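Local coordinates for protein ferritin (Pseudo-nitzschia multiseries, PDB 4IWK) that oxidises ferrous iron at a ferroxidase centre within its four-helix bundle and probably stores the ferric product inside a 24-subunit shell, at residues 28-33 with 85-90; 7-12 with 57-62; 97-102 with 126-131; 144-147 with 151-154. All coordinates share one frame; numbering follows the deposited sequence. Where two conformers were deposited one is given.

Contact 1 of 4, residues 28-33 with 85-90; sequences IWFDQN and EDVWQS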
loop_
_atom_site.group_PDB
_atom_site.type_symbol
_atom_site.label_atom_id
_atom_site.label_comp_id
_atom_site.label_asym_id
_atom_site.label_seq_id
_atom_site.Cartn_x
_atom_site.Cartn_y
_atom_site.Cartn_z
ATOM N N ILE A 28 -40.029 -1.858 -29.667
ATOM C CA ILE A 28 -39.882 -1.648 -31.155
ATOM C C ILE A 28 -40.651 -0.405 -31.535
ATOM O O ILE A 28 -40.129 0.448 -32.237
ATOM C CB ILE A 28 -40.401 -2.917 -31.903
ATOM C CG1 ILE A 28 -39.442 -4.090 -31.668
ATOM C CG2 ILE A 28 -40.555 -2.535 -33.364
ATOM C CD1 ILE A 28 -40.091 -5.410 -32.113
ATOM N N TRP A 29 -41.900 -0.238 -31.030
ATOM C CA TRP A 29 -42.637 0.947 -31.357
ATOM C C TRP A 29 -41.866 2.177 -30.933
ATOM O O TRP A 29 -41.773 3.171 -31.671
ATOM C CB TRP A 29 -44.073 0.880 -30.688
ATOM C CG TRP A 29 -44.929 1.989 -31.249
ATOM C CD1 TRP A 29 -45.811 1.881 -32.320
ATOM C CD2 TRP A 29 -44.971 3.353 -30.803
ATOM N NE1 TRP A 29 -46.384 3.127 -32.566
ATOM C CE2 TRP A 29 -45.886 4.048 -31.663
ATOM C CE3 TRP A 29 -44.274 4.076 -29.822
ATOM C CZ2 TRP A 29 -46.182 5.462 -31.489
ATOM C CZ3 TRP A 29 -44.534 5.468 -29.647
ATOM C CH2 TRP A 29 -45.470 6.161 -30.532
ATOM N N PHE A 30 -41.385 2.203 -29.671
ATOM C CA PHE A 30 -40.667 3.376 -29.196
ATOM C C PHE A 30 -39.423 3.627 -30.060
ATOM O O PHE A 30 -39.181 4.775 -30.389
ATOM C CB PHE A 30 -40.238 3.124 -27.754
ATOM C CG PHE A 30 -41.379 3.360 -26.787
ATOM C CD1 PHE A 30 -42.142 4.513 -26.898
ATOM C CD2 PHE A 30 -41.680 2.442 -25.801
ATOM C CE1 PHE A 30 -43.199 4.810 -25.986
ATOM C CE2 PHE A 30 -42.726 2.721 -24.875
ATOM C CZ PHE A 30 -43.502 3.897 -24.986
ATOM N N ASP A 31 -38.662 2.583 -30.409
ATOM C CA ASP A 31 -37.391 2.815 -31.152
ATOM C C ASP A 31 -37.739 3.310 -32.527
ATOM O O ASP A 31 -37.072 4.200 -33.052
ATOM C CB ASP A 31 -36.586 1.520 -31.268
ATOM C CG ASP A 31 -35.561 1.377 -30.184
ATOM O OD1 ASP A 31 -35.022 2.392 -29.658
ATOM O OD2 ASP A 31 -35.224 0.221 -29.798
ATOM N N GLN A 32 -38.790 2.766 -33.109
ATOM C CA GLN A 32 -39.171 3.224 -34.464
ATOM C C GLN A 32 -39.590 4.682 -34.466
ATOM O O GLN A 32 -39.600 5.375 -35.531
ATOM C CB GLN A 32 -40.311 2.367 -35.009
ATOM C CG GLN A 32 -39.918 0.973 -35.404
ATOM C CD GLN A 32 -41.134 0.139 -35.824
ATOM O OE1 GLN A 32 -42.341 0.541 -35.611
ATOM N NE2 GLN A 32 -40.853 -1.088 -36.381
ATOM N N ASN A 33 -40.097 5.169 -33.330
ATOM C CA ASN A 33 -40.571 6.494 -33.269
ATOM C C ASN A 33 -39.614 7.413 -32.481
ATOM O O ASN A 33 -40.013 8.503 -32.085
ATOM C CB ASN A 33 -41.975 6.493 -32.691
ATOM C CG ASN A 33 -42.960 5.904 -33.661
ATOM O OD1 ASN A 33 -43.392 6.655 -34.545
ATOM N ND2 ASN A 33 -43.287 4.591 -33.604
ATOM N N GLU A 85 -48.521 7.658 -25.018
ATOM C CA GLU A 85 -49.614 7.357 -24.056
ATOM C C GLU A 85 -50.348 6.018 -24.332
ATOM O O GLU A 85 -50.670 5.255 -23.363
ATOM C CB GLU A 85 -50.651 8.484 -24.107
ATOM C CG GLU A 85 -51.566 8.294 -22.903
ATOM C CD GLU A 85 -52.660 9.354 -22.879
ATOM O OE1 GLU A 85 -52.351 10.469 -23.333
ATOM O OE2 GLU A 85 -53.777 9.050 -22.363
ATOM N N ASP A 86 -50.580 5.699 -25.623
ATOM C CA ASP A 86 -51.254 4.475 -25.949
ATOM C C ASP A 86 -50.390 3.291 -25.502
ATOM O O ASP A 86 -50.926 2.264 -25.042
ATOM C CB ASP A 86 -51.421 4.343 -27.480
ATOM C CG ASP A 86 -52.386 5.381 -28.085
ATOM O OD1 ASP A 86 -53.267 5.893 -27.348
ATOM O OD2 ASP A 86 -52.294 5.599 -29.323
ATOM N N VAL A 87 -49.098 3.375 -25.753
ATOM C CA VAL A 87 -48.220 2.248 -25.432
ATOM C C VAL A 87 -48.211 2.053 -23.868
ATOM O O VAL A 87 -48.418 0.938 -23.390
ATOM C CB VAL A 87 -46.768 2.512 -25.854
ATOM C CG1 VAL A 87 -45.949 1.207 -25.621
ATOM C CG2 VAL A 87 -46.754 2.819 -27.380
ATOM N N TRP A 88 -47.956 3.136 -23.118
ATOM C CA TRP A 88 -47.935 2.981 -21.652
ATOM C C TRP A 88 -49.250 2.474 -21.079
ATOM O O TRP A 88 -49.281 1.727 -20.151
ATOM C CB TRP A 88 -47.538 4.312 -21.035
ATOM C CG TRP A 88 -46.030 4.586 -21.218
ATOM C CD1 TRP A 88 -45.463 5.424 -22.103
ATOM C CD2 TRP A 88 -44.958 3.954 -20.492
ATOM N NE1 TRP A 88 -44.079 5.420 -21.935
ATOM C CE2 TRP A 88 -43.764 4.476 -20.994
ATOM C CE3 TRP A 88 -44.920 2.993 -19.436
ATOM C CZ2 TRP A 88 -42.514 4.118 -20.481
ATOM C CZ3 TRP A 88 -43.663 2.609 -18.942
ATOM C CH2 TRP A 88 -42.487 3.185 -19.478
ATOM N N GLN A 89 -50.357 2.893 -21.662
ATOM C CA GLN A 89 -51.655 2.385 -21.200
ATOM C C GLN A 89 -51.800 0.872 -21.449
ATOM O O GLN A 89 -52.255 0.099 -20.584
ATOM C CB GLN A 89 -52.791 3.196 -21.945
ATOM C CG GLN A 89 -54.190 2.544 -21.689
ATOM C CD GLN A 89 -54.675 2.793 -20.225
ATOM O OE1 GLN A 89 -54.431 3.866 -19.700
ATOM N NE2 GLN A 89 -55.288 1.783 -19.568
ATOM N N SER A 90 -51.308 0.429 -22.604
ATOM C CA SER A 90 -51.283 -1.037 -22.827
ATOM C C SER A 90 -50.355 -1.766 -21.843
ATOM O O SER A 90 -50.698 -2.902 -21.429
ATOM C CB SER A 90 -50.810 -1.354 -24.250
ATOM O OG SER A 90 -51.831 -0.956 -25.203
#
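Inside the four-helix bundle of the ferritin subunit, Trp29 and Phe30 near the C-terminal end of helix 3-32 meet Val87 and Trp88 in the first turns of helix 84-111. The two short helical segments run nearly antiparallel, at 164°, with axes 11.2 Å apart, a wide spacing bridged by two indoles, a phenyl ring and a valine. Val87 is the wedge, and its two methyls divide the work. CG2 sits over one face of the Trp29 indole, displaced toward the rim, in a CH-pi contact 4.1 Å from the centroid of the six-membered ring. CG1, anti to the backbone N (chi1 -174°), meets Phe30 CE2 at 3.6 Å. The Phe30 ring continues past Val87 to Trp88, where CZ comes within 3.5 Å of NE1; the two ring planes are oblique, inclined at 43°. On the face of Trp29 opposite Val87 lies the Asn33 amide, its ND2 over the ring centre and bonded nearly straight to Trp29 O at 2.8 Å. Met38 and Met42 of helix 36-62 pack on Phe30, while Ile138 and Leu139 of helix 115-145 pack on Trp88. The contact is thus apolar and aromatic, so shape complementarity and dispersion probably dominate here, and the indole of Trp29, with an amide on one face and a methyl on the other, is likely to have little freedom to tilt.

Contact 2 of 4, residues 7-12 with 57-62; sequences DLFNRQ and VDFANK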
loop_
_atom_site.group_PDB
_atom_site.type_symbol
_atom_site.label_atom_id
_atom_site.label_comp_id
_atom_site.label_asym_id
_atom_site.label_seq_id
_atom_site.Cartn_x
_atom_site.Cartn_y
_atom_site.Cartn_z
ATOM N N ASP A 7 -52.767 -26.506 -14.178
ATOM C CA ASP A 7 -53.005 -25.732 -15.414
ATOM C C ASP A 7 -52.670 -24.263 -15.211
ATOM O O ASP A 7 -52.054 -23.623 -16.099
ATOM C CB ASP A 7 -54.498 -25.872 -15.814
ATOM C CG ASP A 7 -54.799 -27.290 -16.386
ATOM O OD1 ASP A 7 -53.806 -28.034 -16.613
ATOM O OD2 ASP A 7 -55.975 -27.753 -16.663
ATOM N N LEU A 8 -53.079 -23.727 -14.024
ATOM C CA LEU A 8 -52.853 -22.270 -13.761
ATOM C C LEU A 8 -51.368 -21.999 -13.588
ATOM O O LEU A 8 -50.885 -20.918 -13.972
ATOM C CB LEU A 8 -53.638 -21.751 -12.554
ATOM C CG LEU A 8 -55.185 -21.675 -12.786
ATOM C CD1 LEU A 8 -55.847 -21.426 -11.417
ATOM C CD2 LEU A 8 -55.566 -20.579 -13.753
ATOM N N PHE A 9 -50.641 -22.955 -13.056
ATOM C CA PHE A 9 -49.181 -22.772 -12.967
ATOM C C PHE A 9 -48.569 -22.727 -14.346
ATOM O O PHE A 9 -47.814 -21.807 -14.691
ATOM C CB PHE A 9 -48.572 -23.853 -12.048
ATOM C CG PHE A 9 -47.285 -23.417 -11.400
ATOM C CD1 PHE A 9 -47.270 -23.049 -10.029
ATOM C CD2 PHE A 9 -46.126 -23.346 -12.169
ATOM C CE1 PHE A 9 -46.057 -22.623 -9.445
ATOM C CE2 PHE A 9 -44.922 -22.939 -11.582
ATOM C CZ PHE A 9 -44.936 -22.570 -10.229
ATOM N N ASN A 10 -48.917 -23.684 -15.199
ATOM C CA ASN A 10 -48.521 -23.693 -16.598
ATOM C C ASN A 10 -48.951 -22.360 -17.281
ATOM O O ASN A 10 -48.125 -21.717 -18.017
ATOM C CB ASN A 10 -49.131 -24.949 -17.254
ATOM C CG ASN A 10 -48.371 -25.408 -18.479
ATOM O OD1 ASN A 10 -48.929 -25.472 -19.599
ATOM N ND2 ASN A 10 -47.074 -25.668 -18.304
ATOM N N ARG A 11 -50.191 -21.932 -17.095
ATOM C CA ARG A 11 -50.650 -20.674 -17.698
ATOM C C ARG A 11 -49.770 -19.451 -17.239
ATOM O O ARG A 11 -49.672 -18.441 -17.916
ATOM C CB ARG A 11 -52.129 -20.383 -17.439
ATOM C CG ARG A 11 -53.108 -21.161 -18.315
ATOM C CD ARG A 11 -54.368 -21.454 -17.506
ATOM N NE ARG A 11 -55.601 -21.357 -18.266
ATOM C CZ ARG A 11 -56.571 -20.482 -18.006
ATOM N NH1 ARG A 11 -56.470 -19.627 -16.984
ATOM N NH2 ARG A 11 -57.662 -20.462 -18.765
ATOM N N GLN A 12 -49.267 -19.517 -16.007
ATOM C CA GLN A 12 -48.547 -18.353 -15.461
ATOM C C GLN A 12 -47.243 -18.205 -16.293
ATOM O O GLN A 12 -46.809 -17.046 -16.593
ATOM C CB GLN A 12 -48.175 -18.473 -13.952
ATOM C CG GLN A 12 -47.595 -17.172 -13.404
ATOM C CD GLN A 12 -48.621 -16.028 -13.473
ATOM O OE1 GLN A 12 -49.828 -16.287 -13.358
ATOM N NE2 GLN A 12 -48.185 -14.810 -13.680
ATOM N N VAL A 57 -40.750 -21.787 -14.113
ATOM C CA VAL A 57 -40.399 -23.110 -14.689
ATOM C C VAL A 57 -39.469 -23.827 -13.707
ATOM O O VAL A 57 -39.702 -25.050 -13.458
ATOM C CB VAL A 57 -39.612 -22.913 -16.007
ATOM C CG1 VAL A 57 -38.980 -24.268 -16.421
ATOM C CG2 VAL A 57 -40.593 -22.406 -17.065
ATOM N N ASP A 58 -38.501 -23.113 -13.116
ATOM C CA ASP A 58 -37.509 -23.765 -12.180
ATOM C C ASP A 58 -38.288 -24.317 -10.963
ATOM O O ASP A 58 -38.090 -25.458 -10.606
ATOM C CB ASP A 58 -36.498 -22.704 -11.724
ATOM C CG ASP A 58 -35.418 -23.309 -10.851
ATOM O OD1 ASP A 58 -34.985 -24.445 -11.088
ATOM O OD2 ASP A 58 -35.097 -22.673 -9.876
ATOM N N PHE A 59 -39.214 -23.499 -10.398
ATOM C CA PHE A 59 -39.936 -24.032 -9.202
ATOM C C PHE A 59 -40.825 -25.183 -9.617
ATOM O O PHE A 59 -40.880 -26.230 -8.910
ATOM C CB PHE A 59 -40.823 -22.919 -8.589
ATOM C CG PHE A 59 -41.574 -23.381 -7.409
ATOM C CD1 PHE A 59 -40.968 -23.360 -6.155
ATOM C CD2 PHE A 59 -42.861 -23.841 -7.575
ATOM C CE1 PHE A 59 -41.684 -23.798 -5.042
ATOM C CE2 PHE A 59 -43.618 -24.278 -6.447
ATOM C CZ PHE A 59 -42.982 -24.247 -5.173
ATOM N N ALA A 60 -41.473 -25.108 -10.768
ATOM C CA ALA A 60 -42.357 -26.228 -11.220
ATOM C C ALA A 60 -41.548 -27.492 -11.374
ATOM O O ALA A 60 -41.975 -28.584 -10.917
ATOM C CB ALA A 60 -43.096 -25.913 -12.528
ATOM N N ASN A 61 -40.336 -27.391 -11.966
ATOM C CA ASN A 61 -39.475 -28.577 -12.124
ATOM C C ASN A 61 -39.188 -29.199 -10.765
ATOM O O ASN A 61 -39.295 -30.420 -10.587
ATOM C CB ASN A 61 -38.098 -28.242 -12.808
ATOM C CG ASN A 61 -38.248 -27.857 -14.336
ATOM O OD1 ASN A 61 -39.293 -28.110 -14.963
ATOM N ND2 ASN A 61 -37.266 -27.130 -14.852
ATOM N N LYS A 62 -38.837 -28.351 -9.795
ATOM C CA LYS A 62 -38.438 -28.845 -8.444
ATOM C C LYS A 62 -39.652 -29.436 -7.779
ATOM O O LYS A 62 -39.463 -30.455 -7.035
ATOM C CB LYS A 62 -37.891 -27.668 -7.592
ATOM C CG LYS A 62 -36.503 -27.261 -8.078
ATOM C CD LYS A 62 -35.804 -26.197 -7.272
ATOM C CE LYS A 62 -36.572 -24.931 -7.134
ATOM N NZ LYS A 62 -35.624 -24.063 -6.329
#
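Helical segments 7-12 and 57-62 come closest at Phe9 and Ala60, whose CA atoms lie 7.8 Å apart, near enough for one large ring to bridge the gap. That ring belongs to Phe9. With CG anti to the backbone N (chi1 -154°), it reaches from helix 3-32 to helix 36-62, and its outer atoms make the closest contacts. CE2 rests against the methyl of Ala60, with CB 3.6 Å away, and the small side chain lets the ring lie close to the neighbouring helix. CZ meets Phe59 CD2, also at 3.6 Å, and CE1 follows slightly farther off. The two phenyl rings touch at their rims without overlap, planes 24° apart and centroids separated by 6.0 Å. Phe59 is stacked with Phe120 of helix 115-145, and the Phe9 ring meets Phe56 of helix 36-62 with inclined planes, so the cluster spans three helices. Leu105 of helix 84-111 and Ile65, in the loop after helix 36-62, add aliphatic contacts to Phe9. An alanine in place of Phe9 would probably leave Ala60 CB and the rim of Phe59 without their partner and open a gap between the two helices. Phe59 also packs on Leu126 of a neighbouring subunit, so the cluster reaches a subunit interface. A buried layer of phenylalanine and aliphatic side chains joining successive helices is the hydrophobic core of a ferritin four-helix bundle, here toward the end that holds the start of the first helix.

Contact 3 of 4, residues 97-102 with 126-131; sequences ANTRSL and LQQVNE. With FE (Fe (III) ion), chain I.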
loop_
_atom_site.group_PDB
_atom_site.type_symbol
_atom_site.label_atom_id
_atom_site.label_comp_id
_atom_site.label_asym_id
_atom_site.label_seq_id
_atom_site.Cartn_x
_atom_site.Cartn_y
_atom_site.Cartn_z
ATOM N N ALA A 97 -53.048 -7.536 -15.918
ATOM C CA ALA A 97 -53.209 -8.934 -16.263
ATOM C C ALA A 97 -52.279 -9.910 -15.600
ATOM O O ALA A 97 -52.688 -11.053 -15.272
ATOM C CB ALA A 97 -53.172 -9.145 -17.802
ATOM N N ASN A 98 -51.015 -9.542 -15.531
ATOM C CA ASN A 98 -50.037 -10.371 -14.882
ATOM C C ASN A 98 -50.483 -10.555 -13.399
ATOM O O ASN A 98 -50.341 -11.649 -12.857
ATOM C CB ASN A 98 -48.690 -9.679 -14.899
ATOM C CG ASN A 98 -47.976 -9.762 -16.239
ATOM O OD1 ASN A 98 -48.417 -10.469 -17.165
ATOM N ND2 ASN A 98 -46.766 -9.152 -16.290
ATOM N N THR A 99 -50.935 -9.495 -12.771
ATOM C CA THR A 99 -51.327 -9.541 -11.322
ATOM C C THR A 99 -52.542 -10.418 -11.242
ATOM O O THR A 99 -52.578 -11.232 -10.316
ATOM C CB THR A 99 -51.658 -8.153 -10.826
ATOM O OG1 THR A 99 -50.485 -7.349 -10.895
ATOM C CG2 THR A 99 -52.170 -8.171 -9.328
ATOM N N ARG A 100 -53.536 -10.274 -12.137
ATOM C CA ARG A 100 -54.724 -11.144 -12.054
ATOM C C ARG A 100 -54.383 -12.603 -12.206
ATOM O O ARG A 100 -54.917 -13.426 -11.492
ATOM C CB ARG A 100 -55.801 -10.770 -13.068
ATOM C CG ARG A 100 -56.619 -9.543 -12.661
ATOM C CD ARG A 100 -57.805 -9.264 -13.657
ATOM N NE ARG A 100 -57.496 -9.795 -15.005
ATOM C CZ ARG A 100 -56.981 -9.118 -16.051
ATOM N NH1 ARG A 100 -56.748 -7.807 -16.007
ATOM N NH2 ARG A 100 -56.679 -9.802 -17.168
ATOM N N SER A 101 -53.449 -12.930 -13.084
ATOM C CA SER A 101 -53.071 -14.285 -13.340
ATOM C C SER A 101 -52.442 -14.871 -12.028
ATOM O O SER A 101 -52.672 -16.060 -11.624
ATOM C CB SER A 101 -52.059 -14.230 -14.493
ATOM O OG SER A 101 -51.736 -15.530 -14.799
ATOM N N LEU A 102 -51.638 -14.047 -11.375
ATOM C CA LEU A 102 -50.962 -14.454 -10.151
ATOM C C LEU A 102 -51.977 -14.652 -9.038
ATOM O O LEU A 102 -51.793 -15.559 -8.197
ATOM C CB LEU A 102 -49.900 -13.399 -9.673
ATOM C CG LEU A 102 -48.616 -13.488 -10.501
ATOM C CD1 LEU A 102 -47.739 -12.228 -10.275
ATOM C CD2 LEU A 102 -47.812 -14.776 -10.182
ATOM N N LEU A 126 -45.874 -8.976 -4.184
ATOM C CA LEU A 126 -45.362 -7.683 -3.768
ATOM C C LEU A 126 -44.659 -6.990 -4.915
ATOM O O LEU A 126 -44.814 -5.837 -5.063
ATOM C CB LEU A 126 -44.412 -7.858 -2.571
ATOM C CG LEU A 126 -45.174 -8.410 -1.358
ATOM C CD1 LEU A 126 -44.164 -8.585 -0.223
ATOM C CD2 LEU A 126 -46.252 -7.389 -0.922
ATOM N N GLN A 127 -43.996 -7.773 -5.792
ATOM C CA GLN A 127 -43.346 -7.139 -6.949
ATOM C C GLN A 127 -44.451 -6.515 -7.833
ATOM O O GLN A 127 -44.239 -5.391 -8.283
ATOM C CB GLN A 127 -42.513 -8.186 -7.701
ATOM C CG GLN A 127 -42.076 -7.710 -9.133
ATOM C CD GLN A 127 -40.868 -6.803 -9.188
ATOM O OE1 GLN A 127 -40.529 -6.208 -10.278
ATOM N NE2 GLN A 127 -40.184 -6.684 -8.037
ATOM N N GLN A 128 -45.582 -7.146 -8.001
ATOM C CA GLN A 128 -46.626 -6.609 -8.865
ATOM C C GLN A 128 -47.214 -5.328 -8.274
ATOM O O GLN A 128 -47.576 -4.427 -9.018
ATOM C CB GLN A 128 -47.783 -7.612 -9.054
ATOM C CG GLN A 128 -47.404 -8.768 -9.986
ATOM C CD GLN A 128 -46.817 -8.235 -11.296
ATOM O OE1 GLN A 128 -45.604 -8.405 -11.527
ATOM N NE2 GLN A 128 -47.647 -7.596 -12.133
ATOM N N VAL A 129 -47.338 -5.244 -6.938
ATOM C CA VAL A 129 -47.765 -3.958 -6.384
ATOM C C VAL A 129 -46.773 -2.860 -6.787
ATOM O O VAL A 129 -47.165 -1.748 -7.185
ATOM C CB VAL A 129 -47.811 -4.071 -4.803
ATOM C CG1 VAL A 129 -47.909 -2.684 -4.179
ATOM C CG2 VAL A 129 -48.958 -4.999 -4.449
ATOM N N ASN A 130 -45.484 -3.156 -6.741
ATOM C CA ASN A 130 -44.501 -2.136 -7.061
ATOM C C ASN A 130 -44.538 -1.792 -8.572
ATOM O O ASN A 130 -44.470 -0.629 -8.946
ATOM C CB ASN A 130 -43.144 -2.649 -6.711
ATOM C CG ASN A 130 -42.915 -2.635 -5.168
ATOM O OD1 ASN A 130 -43.745 -2.088 -4.412
ATOM N ND2 ASN A 130 -41.851 -3.344 -4.692
ATOM N N GLU A 131 -44.696 -2.834 -9.375
ATOM C CA GLU A 131 -44.690 -2.596 -10.867
ATOM C C GLU A 131 -45.937 -1.838 -11.275
ATOM O O GLU A 131 -45.842 -0.827 -12.113
ATOM C CB GLU A 131 -44.679 -3.917 -11.634
ATOM C CG GLU A 131 -43.352 -4.646 -11.390
ATOM C CD GLU A 131 -43.079 -5.693 -12.434
ATOM O OE1 GLU A 131 -44.027 -5.904 -13.224
ATOM O OE2 GLU A 131 -42.011 -6.300 -12.430
HETATM FE FE FE I . -43.980 -7.102 -14.973
HETATM O O HOH W 1 -44.462 -8.697 -14.023
HETATM O O HOH W 2 -42.183 -6.781 -15.024
#
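Asn98 and Gln128 meet beside an iron-bound water, next to Glu131, which holds the metal. Glu131 OE1 binds a ferric ion at 2.1 Å, with two waters and with Glu49 and Glu95 as further ligands. Glu131 OE2 ligates a second iron, shared with Glu45 and Glu48, so the carboxylate bridges two ions. Water 1, 1.9 Å from the first iron, donates to Gln128 OE1 at 2.8 Å and accepts a weak bond from Asn98 ND2. In the second shell, Gln128 NE2 donates to Thr99 OG1 at 3.1 Å, nearly straight (166°) and with the oxygen in the amide plane. NE2 is also bonded to Glu95 OE1. The bend at chi2 (-51°) turns the amide toward the water, and Leu102 CD1 packs on the CG of this bent chain at 3.5 Å. Thr99 OG1 is bonded in turn to Glu132 OE2 and Glu95 O, and Asn98 OD1 to Gln15 NE2 of helix 3-32. Segments 97-102 and 126-131 run nearly antiparallel, at 161°, with axes 10.0 Å apart. With NE2 tied to Thr99 and Glu95, Gln128 is likely to be fixed in rotation, so that its carbonyl oxygen faces the iron-bound water; the amide thereby couples the helix pair to the ferroxidase centre.

Contact 4 of 4, residues 144-147 with 151-154; sequences DENR and LLRS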
loop_
_atom_site.group_PDB
_atom_site.type_symbol
_atom_site.label_atom_id
_atom_site.label_comp_id
_atom_site.label_asym_id
_atom_site.label_seq_id
_atom_site.Cartn_x
_atom_site.Cartn_y
_atom_site.Cartn_z
ATOM N N ASP A 144 -49.542 13.960 -18.603
ATOM C CA ASP A 144 -49.520 15.388 -18.326
ATOM C C ASP A 144 -48.521 16.137 -19.260
ATOM O O ASP A 144 -48.874 17.219 -19.818
ATOM C CB ASP A 144 -49.071 15.500 -16.831
ATOM C CG ASP A 144 -49.318 16.827 -16.224
ATOM O OD1 ASP A 144 -50.066 17.661 -16.836
ATOM O OD2 ASP A 144 -48.832 17.042 -15.072
ATOM N N GLU A 145 -47.317 15.569 -19.416
ATOM C CA GLU A 145 -46.278 16.227 -20.239
ATOM C C GLU A 145 -46.759 16.328 -21.648
ATOM O O GLU A 145 -46.411 17.265 -22.370
ATOM C CB GLU A 145 -44.978 15.461 -20.160
ATOM C CG GLU A 145 -44.464 15.557 -18.752
ATOM C CD GLU A 145 -43.012 15.220 -18.675
ATOM O OE1 GLU A 145 -42.286 15.441 -19.720
ATOM O OE2 GLU A 145 -42.643 14.701 -17.581
ATOM N N ASN A 146 -47.499 15.325 -22.126
ATOM C CA ASN A 146 -47.898 15.371 -23.539
ATOM C C ASN A 146 -48.964 16.422 -23.857
ATOM O O ASN A 146 -49.377 16.547 -25.055
ATOM C CB ASN A 146 -48.274 13.966 -24.046
ATOM C CG ASN A 146 -48.134 13.835 -25.535
ATOM O OD1 ASN A 146 -47.163 14.333 -26.113
ATOM N ND2 ASN A 146 -49.069 13.091 -26.174
ATOM N N ARG A 147 -49.410 17.210 -22.873
ATOM C CA ARG A 147 -50.354 18.313 -23.142
ATOM C C ARG A 147 -49.622 19.495 -23.796
ATOM O O ARG A 147 -50.299 20.430 -24.282
ATOM C CB ARG A 147 -51.006 18.789 -21.858
ATOM C CG ARG A 147 -51.862 17.566 -21.438
ATOM C CD ARG A 147 -52.731 17.740 -20.243
ATOM N NE ARG A 147 -52.241 18.473 -19.126
ATOM C CZ ARG A 147 -52.840 19.624 -18.768
ATOM N NH1 ARG A 147 -53.831 20.101 -19.525
ATOM N NH2 ARG A 147 -52.451 20.325 -17.706
ATOM N N LEU A 151 -42.928 18.552 -25.351
ATOM C CA LEU A 151 -42.429 18.494 -23.938
ATOM C C LEU A 151 -42.150 17.065 -23.514
ATOM O O LEU A 151 -41.166 16.843 -22.826
ATOM C CB LEU A 151 -43.476 19.150 -22.993
ATOM C CG LEU A 151 -43.065 19.115 -21.522
ATOM C CD1 LEU A 151 -41.769 19.979 -21.361
ATOM C CD2 LEU A 151 -44.231 19.839 -20.762
ATOM N N LEU A 152 -42.985 16.103 -23.922
ATOM C CA LEU A 152 -42.727 14.688 -23.544
ATOM C C LEU A 152 -41.348 14.178 -24.068
ATOM O O LEU A 152 -40.671 13.373 -23.403
ATOM C CB LEU A 152 -43.878 13.860 -24.115
ATOM C CG LEU A 152 -43.768 12.376 -23.783
ATOM C CD1 LEU A 152 -43.971 12.187 -22.259
ATOM C CD2 LEU A 152 -44.907 11.694 -24.538
ATOM N N ARG A 153 -40.879 14.738 -25.212
ATOM C CA ARG A 153 -39.657 14.315 -25.842
ATOM C C ARG A 153 -38.595 14.766 -24.916
ATOM O O ARG A 153 -37.624 14.050 -24.616
ATOM C CB ARG A 153 -39.600 15.072 -27.251
ATOM C CG ARG A 153 -38.738 14.538 -28.254
ATOM C CD ARG A 153 -39.082 13.170 -28.672
ATOM N NE ARG A 153 -40.044 13.144 -29.745
ATOM C CZ ARG A 153 -40.115 12.073 -30.554
ATOM N NH1 ARG A 153 -39.323 11.062 -30.273
ATOM N NH2 ARG A 153 -40.985 12.003 -31.543
ATOM N N SER A 154 -38.772 15.941 -24.319
ATOM C CA SER A 154 -37.699 16.418 -23.467
ATOM C C SER A 154 -37.549 15.551 -22.255
ATOM O O SER A 154 -36.494 15.504 -21.649
ATOM C CB SER A 154 -37.790 17.938 -23.162
ATOM O OG SER A 154 -38.898 18.235 -22.331
HETATM O O HOH W 3 -45.354 16.419 -25.740
#
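Van der Waals contacts carry the meeting of Glu145 and Asn146 with Leu151 and Leu152. Leu151 folds over the end of helix 115-145: its CB lies 3.5 Å from the carbonyl oxygen O of Glu145, and with CG anti to the backbone N (chi1 179°) CD2 touches the same oxygen. Leu152 CD1 meets Glu145 CB at 4.0 Å, while its CD2 turns to the side chain of Asn146. This is the sharp turn by which a ferritin chain leaves the long fourth helix of the bundle and enters its short fifth helix, 151-158. With an alanine at Leu151, CG and the CD2 methyl beside Glu145 O are lost, which would probably open a gap at this turn and weaken packing against Leu151 of a neighbouring subunit. Among polar links, a tentative water bridge forms in one of the two deposited conformers of Asn146: water 3 donates to its OD1 and accepts from Leu152 N at 3.0 Å. Ser154 OG donates a hydrogen bond to Leu151 O at 2.7 Å, in the carbonyl plane and on a lone pair. The one salt bridge within the segments joins Arg147 NE to Asp144 OD1, 3.3 Å apart; Asp144 OD2 pairs with Arg153 of another neighbouring subunit.

In the fold
From the N terminus, helix 3-32 enters contact 2 first and contact 1 near its far end. Contact 2 closes when helix 36-62 runs back along helix 3-32; contact 1 closes only after the long connection, at helix 84-111. Their segments alternate, so the two loops cross, pinning opposite ends of the bundle about 30 Å apart between centres. Contact 3 follows in series, joining helix 84-111 to helix 115-145 near the middle, and it touches contact 2 through a probable hydrogen bond between Gln12 OE1 and Ser101 OG. Contact 4 closes last, a short local turn into helix 151-158; Arg153 NH1 of contact 4 probably hydrogen-bonds to Asn33 O of contact 1.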